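Local coordinates for putative sodium:solute symporter (Proteus mirabilis, PDB 5NV9), which couples the inward sodium gradient to uptake of the sialic acid N-acetylneuraminic acid across the bacterial inner membrane, at residues A[106-111]-A[420-425]; A[98-103]-A[259-264]; A[427-432]-A[483-488]. One frame throughout, in Å; residues are numbered along the deposited sequence.

Contact 1: A[106-111]-A[420-425]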
loop_
_atom_site.group_PDB
_atom_site.type_symbol
_atom_site.label_atom_id
_atom_site.label_comp_id
_atom_site.label_asym_id
_atom_site.label_seq_id
_atom_site.Cartn_x
_atom_site.Cartn_y
_atom_site.Cartn_z
ATOM N N THR A 106 -16.857 9.354 -4.997
ATOM C CA THR A 106 -15.544 9.685 -5.440
ATOM C C THR A 106 -14.562 9.288 -4.310
ATOM O O THR A 106 -13.643 8.483 -4.541
ATOM C CB THR A 106 -15.458 11.173 -5.839
ATOM O OG1 THR A 106 -16.081 11.308 -7.111
ATOM C CG2 THR A 106 -14.010 11.675 -5.944
ATOM N N SER A 107 -14.841 9.759 -3.096
ATOM C CA SER A 107 -14.041 9.424 -1.885
ATOM C C SER A 107 -14.801 8.408 -1.022
ATOM O O SER A 107 -15.970 8.569 -0.783
ATOM C CB SER A 107 -13.759 10.683 -1.068
ATOM O OG SER A 107 -13.154 10.405 0.164
ATOM N N ALA A 108 -14.105 7.401 -0.542
ATOM C CA ALA A 108 -14.681 6.410 0.379
ATOM C C ALA A 108 -15.341 7.006 1.612
ATOM O O ALA A 108 -16.367 6.434 2.121
ATOM C CB ALA A 108 -13.595 5.427 0.808
ATOM N N TYR A 109 -14.814 8.156 2.050
ATOM C CA TYR A 109 -15.209 8.791 3.347
ATOM C C TYR A 109 -16.599 9.450 3.261
ATOM O O TYR A 109 -17.249 9.748 4.271
ATOM C CB TYR A 109 -14.066 9.673 3.887
ATOM C CG TYR A 109 -12.797 8.875 3.867
ATOM C CD1 TYR A 109 -12.687 7.677 4.608
ATOM C CD2 TYR A 109 -11.747 9.190 2.952
ATOM C CE1 TYR A 109 -11.544 6.872 4.502
ATOM C CE2 TYR A 109 -10.601 8.391 2.860
ATOM C CZ TYR A 109 -10.515 7.216 3.595
ATOM O OH TYR A 109 -9.395 6.411 3.464
ATOM N N GLU A 110 -17.093 9.592 2.044
ATOM C CA GLU A 110 -18.488 10.023 1.821
ATOM C C GLU A 110 -19.458 9.057 2.449
ATOM O O GLU A 110 -20.515 9.477 2.897
ATOM C CB GLU A 110 -18.831 10.095 0.312
ATOM C CG GLU A 110 -18.114 11.178 -0.460
ATOM C CD GLU A 110 -18.206 11.037 -1.999
ATOM O OE1 GLU A 110 -19.220 10.554 -2.545
ATOM O OE2 GLU A 110 -17.250 11.429 -2.687
ATOM N N TYR A 111 -19.134 7.767 2.450
ATOM C CA TYR A 111 -19.976 6.803 3.151
ATOM C C TYR A 111 -20.214 7.238 4.637
ATOM O O TYR A 111 -21.339 7.117 5.141
ATOM C CB TYR A 111 -19.388 5.379 3.089
ATOM C CG TYR A 111 -20.023 4.462 4.076
ATOM C CD1 TYR A 111 -21.254 3.896 3.801
ATOM C CD2 TYR A 111 -19.420 4.211 5.343
ATOM C CE1 TYR A 111 -21.889 3.089 4.738
ATOM C CE2 TYR A 111 -20.053 3.429 6.285
ATOM C CZ TYR A 111 -21.282 2.865 5.986
ATOM O OH TYR A 111 -21.912 2.044 6.899
ATOM N N GLY A 420 -12.244 1.381 12.258
ATOM C CA GLY A 420 -13.347 1.081 13.186
ATOM C C GLY A 420 -14.667 1.774 12.805
ATOM O O GLY A 420 -15.763 1.228 12.990
ATOM N N LEU A 421 -14.553 3.027 12.357
ATOM C CA LEU A 421 -15.687 3.778 11.914
ATOM C C LEU A 421 -16.459 3.062 10.836
ATOM O O LEU A 421 -17.674 3.086 10.902
ATOM C CB LEU A 421 -15.308 5.171 11.446
ATOM C CG LEU A 421 -14.915 6.189 12.531
ATOM C CD1 LEU A 421 -14.201 7.410 11.937
ATOM C CD2 LEU A 421 -16.132 6.664 13.300
ATOM N N PHE A 422 -15.767 2.467 9.839
ATOM C CA PHE A 422 -16.410 1.686 8.812
ATOM C C PHE A 422 -17.056 0.421 9.350
ATOM O O PHE A 422 -18.158 0.055 8.924
ATOM C CB PHE A 422 -15.458 1.353 7.569
ATOM C CG PHE A 422 -15.174 2.548 6.677
ATOM C CD1 PHE A 422 -14.180 3.422 6.977
ATOM C CD2 PHE A 422 -15.949 2.808 5.562
ATOM C CE1 PHE A 422 -13.932 4.537 6.176
ATOM C CE2 PHE A 422 -15.709 3.889 4.752
ATOM C CZ PHE A 422 -14.701 4.762 5.065
HETATM N N MSE A 423 -16.366 -0.282 10.228
HETATM C CA MSE A 423 -16.911 -1.527 10.817
HETATM C C MSE A 423 -18.154 -1.232 11.603
HETATM O O MSE A 423 -19.174 -1.915 11.489
HETATM C CB MSE A 423 -15.899 -2.181 11.763
HETATM C CG MSE A 423 -14.651 -2.655 11.042
HETATM SE SE MSE A 423 -13.388 -3.565 12.255
HETATM C CE MSE A 423 -14.653 -4.985 12.657
ATOM N N LEU A 424 -18.100 -0.144 12.341
ATOM C CA LEU A 424 -19.244 0.315 13.190
ATOM C C LEU A 424 -20.458 0.702 12.338
ATOM O O LEU A 424 -21.552 0.226 12.552
ATOM C CB LEU A 424 -18.800 1.504 14.038
ATOM C CG LEU A 424 -19.869 2.093 14.974
ATOM C CD1 LEU A 424 -20.090 1.132 16.095
ATOM C CD2 LEU A 424 -19.482 3.455 15.497
ATOM N N GLY A 425 -20.227 1.521 11.305
ATOM C CA GLY A 425 -21.320 1.901 10.414
ATOM C C GLY A 425 -21.925 0.718 9.694
ATOM O O GLY A 425 -23.145 0.628 9.516
#

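Contact 2: A[98-103]-A[259-264]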
loop_
_atom_site.group_PDB
_atom_site.type_symbol
_atom_site.label_atom_id
_atom_site.label_comp_id
_atom_site.label_asym_id
_atom_site.label_seq_id
_atom_site.Cartn_x
_atom_site.Cartn_y
_atom_site.Cartn_z
ATOM N N PRO A 98 -21.262 -2.764 -2.146
ATOM C CA PRO A 98 -22.584 -2.225 -2.546
ATOM C C PRO A 98 -22.874 -0.808 -2.077
ATOM O O PRO A 98 -23.464 -0.035 -2.841
ATOM C CB PRO A 98 -23.585 -3.243 -1.970
ATOM C CG PRO A 98 -22.793 -4.502 -1.807
ATOM C CD PRO A 98 -21.398 -4.047 -1.425
ATOM N N PHE A 99 -22.439 -0.438 -0.871
ATOM C CA PHE A 99 -22.625 0.953 -0.412
ATOM C C PHE A 99 -21.803 1.912 -1.212
ATOM O O PHE A 99 -22.307 2.948 -1.669
ATOM C CB PHE A 99 -22.316 1.111 1.080
ATOM C CG PHE A 99 -23.386 0.512 1.957
ATOM C CD1 PHE A 99 -23.364 -0.814 2.280
ATOM C CD2 PHE A 99 -24.431 1.303 2.435
ATOM C CE1 PHE A 99 -24.365 -1.351 3.046
ATOM C CE2 PHE A 99 -25.423 0.758 3.213
ATOM C CZ PHE A 99 -25.395 -0.577 3.507
ATOM N N PHE A 100 -20.547 1.532 -1.429
ATOM C CA PHE A 100 -19.602 2.370 -2.145
ATOM C C PHE A 100 -20.107 2.601 -3.582
ATOM O O PHE A 100 -20.032 3.725 -4.100
ATOM C CB PHE A 100 -18.178 1.728 -2.187
ATOM C CG PHE A 100 -17.421 1.744 -0.858
ATOM C CD1 PHE A 100 -17.373 2.876 -0.053
ATOM C CD2 PHE A 100 -16.714 0.631 -0.430
ATOM C CE1 PHE A 100 -16.645 2.872 1.173
ATOM C CE2 PHE A 100 -16.002 0.621 0.779
ATOM C CZ PHE A 100 -15.949 1.740 1.579
ATOM N N ARG A 101 -20.564 1.548 -4.238
ATOM C CA ARG A 101 -21.017 1.672 -5.581
ATOM C C ARG A 101 -22.316 2.452 -5.683
ATOM O O ARG A 101 -22.436 3.287 -6.564
ATOM C CB ARG A 101 -21.164 0.311 -6.247
ATOM C CG ARG A 101 -19.769 -0.219 -6.576
ATOM C CD ARG A 101 -19.788 -1.534 -7.321
ATOM N NE ARG A 101 -20.272 -1.339 -8.688
ATOM C CZ ARG A 101 -19.582 -0.847 -9.720
ATOM N NH1 ARG A 101 -18.305 -0.438 -9.614
ATOM N NH2 ARG A 101 -20.198 -0.752 -10.857
ATOM N N LYS A 102 -23.295 2.147 -4.825
ATOM C CA LYS A 102 -24.613 2.765 -4.944
ATOM C C LYS A 102 -24.578 4.231 -4.608
ATOM O O LYS A 102 -25.396 5.010 -5.108
ATOM C CB LYS A 102 -25.630 2.102 -4.044
ATOM C CG LYS A 102 -26.067 0.764 -4.587
ATOM C CD LYS A 102 -26.927 0.079 -3.592
ATOM C CE LYS A 102 -26.957 -1.403 -3.820
ATOM N NZ LYS A 102 -27.794 -1.661 -4.962
ATOM N N LEU A 103 -23.655 4.610 -3.733
ATOM C CA LEU A 103 -23.473 6.025 -3.423
ATOM C C LEU A 103 -22.669 6.745 -4.482
ATOM O O LEU A 103 -22.508 7.925 -4.358
ATOM C CB LEU A 103 -22.830 6.250 -2.034
ATOM C CG LEU A 103 -23.630 5.836 -0.769
ATOM C CD1 LEU A 103 -22.711 5.785 0.438
ATOM C CD2 LEU A 103 -24.823 6.725 -0.473
ATOM N N GLN A 259 -11.048 3.122 -4.091
ATOM C CA GLN A 259 -11.220 3.746 -5.419
ATOM C C GLN A 259 -11.287 2.768 -6.596
ATOM O O GLN A 259 -12.018 3.006 -7.573
ATOM C CB GLN A 259 -10.073 4.727 -5.652
ATOM C CG GLN A 259 -10.474 5.998 -6.363
ATOM C CD GLN A 259 -9.267 6.858 -6.643
ATOM O OE1 GLN A 259 -8.320 6.837 -5.846
ATOM N NE2 GLN A 259 -9.263 7.589 -7.788
ATOM N N ARG A 260 -10.542 1.668 -6.527
ATOM C CA ARG A 260 -10.600 0.662 -7.608
ATOM C C ARG A 260 -11.913 -0.099 -7.660
ATOM O O ARG A 260 -12.194 -0.724 -8.664
ATOM C CB ARG A 260 -9.456 -0.344 -7.515
ATOM C CG ARG A 260 -8.185 0.093 -8.183
ATOM C CD ARG A 260 -7.345 0.990 -7.318
ATOM N NE ARG A 260 -6.205 1.525 -8.072
ATOM C CZ ARG A 260 -5.678 2.740 -7.893
ATOM N NH1 ARG A 260 -6.159 3.554 -6.974
ATOM N NH2 ARG A 260 -4.694 3.143 -8.666
ATOM N N TYR A 261 -12.715 -0.069 -6.592
ATOM C CA TYR A 261 -13.999 -0.748 -6.594
ATOM C C TYR A 261 -15.067 -0.042 -7.428
ATOM O O TYR A 261 -16.079 -0.660 -7.760
ATOM C CB TYR A 261 -14.531 -0.915 -5.151
ATOM C CG TYR A 261 -13.578 -1.673 -4.170
ATOM C CD1 TYR A 261 -12.569 -2.553 -4.609
ATOM C CD2 TYR A 261 -13.724 -1.497 -2.796
ATOM C CE1 TYR A 261 -11.743 -3.235 -3.686
ATOM C CE2 TYR A 261 -12.936 -2.195 -1.881
ATOM C CZ TYR A 261 -11.934 -3.036 -2.300
ATOM O OH TYR A 261 -11.186 -3.663 -1.285
ATOM N N ILE A 262 -14.873 1.245 -7.717
ATOM C CA ILE A 262 -15.877 2.067 -8.401
ATOM C C ILE A 262 -15.479 2.441 -9.855
ATOM O O ILE A 262 -16.235 3.110 -10.563
ATOM C CB ILE A 262 -16.236 3.308 -7.536
ATOM C CG1 ILE A 262 -15.035 4.170 -7.167
ATOM C CG2 ILE A 262 -16.774 2.838 -6.180
ATOM C CD1 ILE A 262 -14.746 5.266 -8.139
ATOM N N VAL A 263 -14.291 2.030 -10.301
ATOM C CA VAL A 263 -13.886 2.326 -11.686
ATOM C C VAL A 263 -14.431 1.363 -12.725
ATOM O O VAL A 263 -14.353 1.645 -13.952
ATOM C CB VAL A 263 -12.344 2.399 -11.836
ATOM C CG1 VAL A 263 -11.774 3.517 -11.019
ATOM C CG2 VAL A 263 -11.664 1.096 -11.514
ATOM N N THR A 264 -14.903 0.201 -12.268
ATOM C CA THR A 264 -15.537 -0.814 -13.101
ATOM C C THR A 264 -17.009 -0.497 -13.355
ATOM O O THR A 264 -17.700 0.074 -12.503
ATOM C CB THR A 264 -15.466 -2.151 -12.400
ATOM O OG1 THR A 264 -15.732 -1.959 -10.984
ATOM C CG2 THR A 264 -14.110 -2.694 -12.541
#

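Contact 3: A[427-432]-A[483-488]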
loop_
_atom_site.group_PDB
_atom_site.type_symbol
_atom_site.label_atom_id
_atom_site.label_comp_id
_atom_site.label_asym_id
_atom_site.label_seq_id
_atom_site.Cartn_x
_atom_site.Cartn_y
_atom_site.Cartn_z
ATOM N N PHE A 427 -21.669 -2.622 10.389
ATOM C CA PHE A 427 -22.187 -3.785 11.128
ATOM C C PHE A 427 -23.062 -3.515 12.355
ATOM O O PHE A 427 -23.661 -4.435 12.877
ATOM C CB PHE A 427 -21.025 -4.692 11.511
ATOM C CG PHE A 427 -20.345 -5.294 10.301
ATOM C CD1 PHE A 427 -20.997 -6.254 9.557
ATOM C CD2 PHE A 427 -19.096 -4.834 9.875
ATOM C CE1 PHE A 427 -20.398 -6.815 8.428
ATOM C CE2 PHE A 427 -18.479 -5.406 8.768
ATOM C CZ PHE A 427 -19.128 -6.399 8.039
ATOM N N VAL A 428 -23.132 -2.272 12.810
ATOM C CA VAL A 428 -23.861 -1.948 14.025
ATOM C C VAL A 428 -24.946 -0.959 13.678
ATOM O O VAL A 428 -24.711 0.255 13.621
ATOM C CB VAL A 428 -22.893 -1.368 15.032
ATOM C CG1 VAL A 428 -23.595 -1.125 16.325
ATOM C CG2 VAL A 428 -21.721 -2.324 15.220
ATOM N N LYS A 429 -26.135 -1.474 13.390
ATOM C CA LYS A 429 -27.247 -0.637 12.906
ATOM C C LYS A 429 -27.584 0.532 13.855
ATOM O O LYS A 429 -27.974 1.617 13.424
ATOM C CB LYS A 429 -28.501 -1.502 12.681
ATOM C CG LYS A 429 -29.719 -0.700 12.207
ATOM C CD LYS A 429 -30.887 -1.588 11.739
ATOM C CE LYS A 429 -32.176 -0.771 11.518
ATOM N NZ LYS A 429 -32.138 -0.017 10.241
ATOM N N ARG A 430 -27.425 0.349 15.149
ATOM C CA ARG A 430 -27.847 1.397 16.075
ATOM C C ARG A 430 -26.816 2.496 16.281
ATOM O O ARG A 430 -27.127 3.538 16.831
ATOM C CB ARG A 430 -28.236 0.825 17.425
ATOM C CG ARG A 430 -29.663 0.342 17.409
ATOM C CD ARG A 430 -29.705 -1.131 17.052
ATOM N NE ARG A 430 -28.763 -1.837 17.917
ATOM C CZ ARG A 430 -27.611 -2.414 17.531
ATOM N NH1 ARG A 430 -27.267 -2.430 16.259
ATOM N NH2 ARG A 430 -26.801 -2.997 18.453
ATOM N N ALA A 431 -25.601 2.276 15.799
ATOM C CA ALA A 431 -24.601 3.270 15.960
ATOM C C ALA A 431 -25.067 4.496 15.243
ATOM O O ALA A 431 -25.758 4.384 14.221
ATOM C CB ALA A 431 -23.264 2.791 15.390
ATOM N N ASN A 432 -24.651 5.678 15.736
ATOM C CA ASN A 432 -25.133 6.921 15.190
ATOM C C ASN A 432 -24.008 7.937 15.226
ATOM O O ASN A 432 -22.903 7.629 15.686
ATOM C CB ASN A 432 -26.414 7.384 15.998
ATOM C CG ASN A 432 -26.201 7.341 17.515
ATOM O OD1 ASN A 432 -25.204 7.863 18.003
ATOM N ND2 ASN A 432 -27.163 6.740 18.269
ATOM N N ALA A 483 -30.223 6.209 14.996
ATOM C CA ALA A 483 -29.299 6.109 13.827
ATOM C C ALA A 483 -29.962 6.512 12.534
ATOM O O ALA A 483 -31.148 6.272 12.392
ATOM C CB ALA A 483 -28.811 4.711 13.698
ATOM N N LYS A 484 -29.197 7.081 11.586
ATOM C CA LYS A 484 -29.707 7.294 10.268
ATOM C C LYS A 484 -29.930 5.951 9.619
ATOM O O LYS A 484 -29.221 4.985 9.898
ATOM C CB LYS A 484 -28.806 8.188 9.432
ATOM C CG LYS A 484 -28.690 9.578 10.014
ATOM C CD LYS A 484 -28.237 10.582 8.991
ATOM C CE LYS A 484 -26.819 10.322 8.572
ATOM N NZ LYS A 484 -26.223 11.627 8.187
ATOM N N GLN A 485 -30.968 5.893 8.802
ATOM C CA GLN A 485 -31.457 4.634 8.271
ATOM C C GLN A 485 -30.487 4.043 7.192
ATOM O O GLN A 485 -29.960 2.952 7.383
ATOM C CB GLN A 485 -32.923 4.840 7.791
ATOM C CG GLN A 485 -33.464 3.881 6.739
ATOM C CD GLN A 485 -33.391 2.436 7.155
ATOM O OE1 GLN A 485 -33.053 2.119 8.299
ATOM N NE2 GLN A 485 -33.763 1.544 6.238
ATOM N N LEU A 486 -30.241 4.769 6.094
ATOM C CA LEU A 486 -29.380 4.327 4.955
ATOM C C LEU A 486 -29.717 2.928 4.340
ATOM O O LEU A 486 -29.000 1.969 4.551
ATOM C CB LEU A 486 -27.883 4.439 5.330
ATOM C CG LEU A 486 -26.927 4.599 4.125
ATOM C CD1 LEU A 486 -27.283 5.858 3.323
ATOM C CD2 LEU A 486 -25.457 4.648 4.530
ATOM N N SER A 487 -30.767 2.832 3.527
ATOM C CA SER A 487 -31.243 1.534 3.050
ATOM C C SER A 487 -30.753 1.118 1.665
ATOM O O SER A 487 -31.281 1.587 0.662
ATOM C CB SER A 487 -32.766 1.528 3.050
ATOM O OG SER A 487 -33.281 2.635 2.352
ATOM N N LEU A 488 -29.738 0.240 1.652
ATOM C CA LEU A 488 -29.294 -0.560 0.490
ATOM C C LEU A 488 -29.157 -2.050 0.906
ATOM O O LEU A 488 -30.085 -2.878 0.778
ATOM C CB LEU A 488 -27.919 -0.085 0.006
ATOM C CG LEU A 488 -27.742 1.343 -0.518
ATOM C CD1 LEU A 488 -28.888 1.643 -1.426
ATOM C CD2 LEU A 488 -27.621 2.470 0.481
HETATM O O HOH W 1 -28.394 2.224 11.007
HETATM O O HOH W 2 -29.507 4.449 17.439
#

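Contact 1: A[106-111]-A[420-425]
The ring of F422 reaches out between Y109 and Y111 and meets the two tyrosines in different ways. Against Y109 the rings cross steeply, planes at 67°, and meet rim to rim: CD1 of Y109 stands 3.6 Å from F422 CZ, and neither ring lies over the other's face. Against Y111 the planes are within 21° of parallel but slid so far apart that they hardly overlap, Y111 CD2 and F422 CD2 being 3.8 Å apart. The carbonyl O of A108 lies in the F422 ring plane, 3.7 Å from CE2. Y109, Y111 and F422 form an aromatic cluster where the turn leading into helix 110-115, with its first residues, packs on the cytoplasmic part of the transmembrane helix 415-427 of this LeuT-fold symporter. A capping box shapes that turn: S107 N donates almost straight to E110 OE2 (3.0 Å), while S107 OG takes a weak bond from Y109 N and is also hydrogen-bonded to D358 OD2. With its CG swung opposite the backbone N (chi1 165°), Y111 extends past F422 until its OH lies 3.1 Å from G425 C. The carbonyl O of G425 accepts from R115 NE, and the hydroxyl of Y109 is hydrogen-bonded to A253 O.

Contact 2: A[98-103]-A[259-264]
R101 sends its guanidinium group into the bend of 259-264 and holds two backbone carbonyls there. NH1 is shared, donating to Y261 O at 2.9 Å and to T264 O at 3.0 Å; NH2 adds a second bond to T264 O at 3.1 Å, so that NH1 and NH2 grip this one oxygen end-on. Both acceptors lie close to the guanidinium plane, at its edge. The carbonyls are used differently: Y261 O receives NH1 in its own plane, on a lone pair, whereas the two donors to T264 O come from one face, well above the carbonyl plane. A bend at the third torsion of R101 (chi3 71°) turns the guanidinium group back toward the loop, after CG and CD have run past Y261 O.

Beside this polar grip the packing is looser. F100 CD2 is 4.4 Å from Y261 CD2, at the edge of the Y261 ring, and I262 CG2 lies 4.0 Å from F100 O. Further out, Y261 OH is bonded to F251 O and T264 OG1 to T270 OG1, tying the loop to helices 236-253 and 267-301. On the same loop R260 reaches S53 and, weakly, the sodium ligand D182. The contact thus joins helix 89-102 to the connection leading into helix 267-301 on the cytoplasmic side of the LeuT fold, the Y261 side chain about 11 Å from the bound sialic acid. With three N-H bonds on two neutral carbonyls, the cationic group is probably stabilised by peptide dipoles, and the shared NH1 probably helps set the spacing of the Y261 and T264 carbonyls.

Contact 3: A[427-432]-A[483-488]
R430 O, A483 N and the side-chain ND2 of N432 converge on one ordered water, HOH 2. It donates to R430 O at 2.6 Å and accepts only weakly from A483 N (3.1 Å) and N432 ND2. A second water, HOH 1, lies unusually close to K429 O and also donates to K484 O at 3.1 Å. Between these waters the methyl of A483 pushes into the type I turn V428-A431, its CB 3.1 Å from A431 O and 3.2 Å from K429 O, so two carbonyl oxygens border one small apolar group. N432 contributes its CB, 3.8 Å from A483 CA. With CG between its backbone N and carbonyl carbon (chi1 49°), N432 uses OD1 to cap S435 N as the N-cap residue of helix 433-452, while ND2 donates to A477 O. On the exposed side, K429 runs out extended and turns only at its last torsion (chi4 77°), bringing NZ to 3.0 Å from Q485 OE1. In this way the cytoplasmic C-terminal tail runs along the short connection between helices 415-427 and 433-452, away from the transport sites. Helix 110-115 and the residues after it flank both parts, R115 NH1 reaching A431 O and K484 NZ bonding to E113 O and F116 O, and farther along the tail L486 rests on F99 of helix 89-102.

Along the chain, 98-103 opens contact 2 and 106-111, just after it, opens contact 1. Contact 2 closes at 259-264 and contact 1 only at 420-425, so the two long loops cross rather than nest. Contact 3 follows in series: it opens at 427-432, at the end of the helix that closed contact 1, and closes in the tail at 483-488. Contacts 1 and 2 meet where F100 packs on A108 and F422. The tail returns to both, L486 touching Y111 and L488 touching F99 and K102. Together they tie the cytoplasmic ends of helices 89-102 and 415-427 and the short cytoplasmic helix 110-115 to the loop before helix 267-301 and to the C-terminal tail.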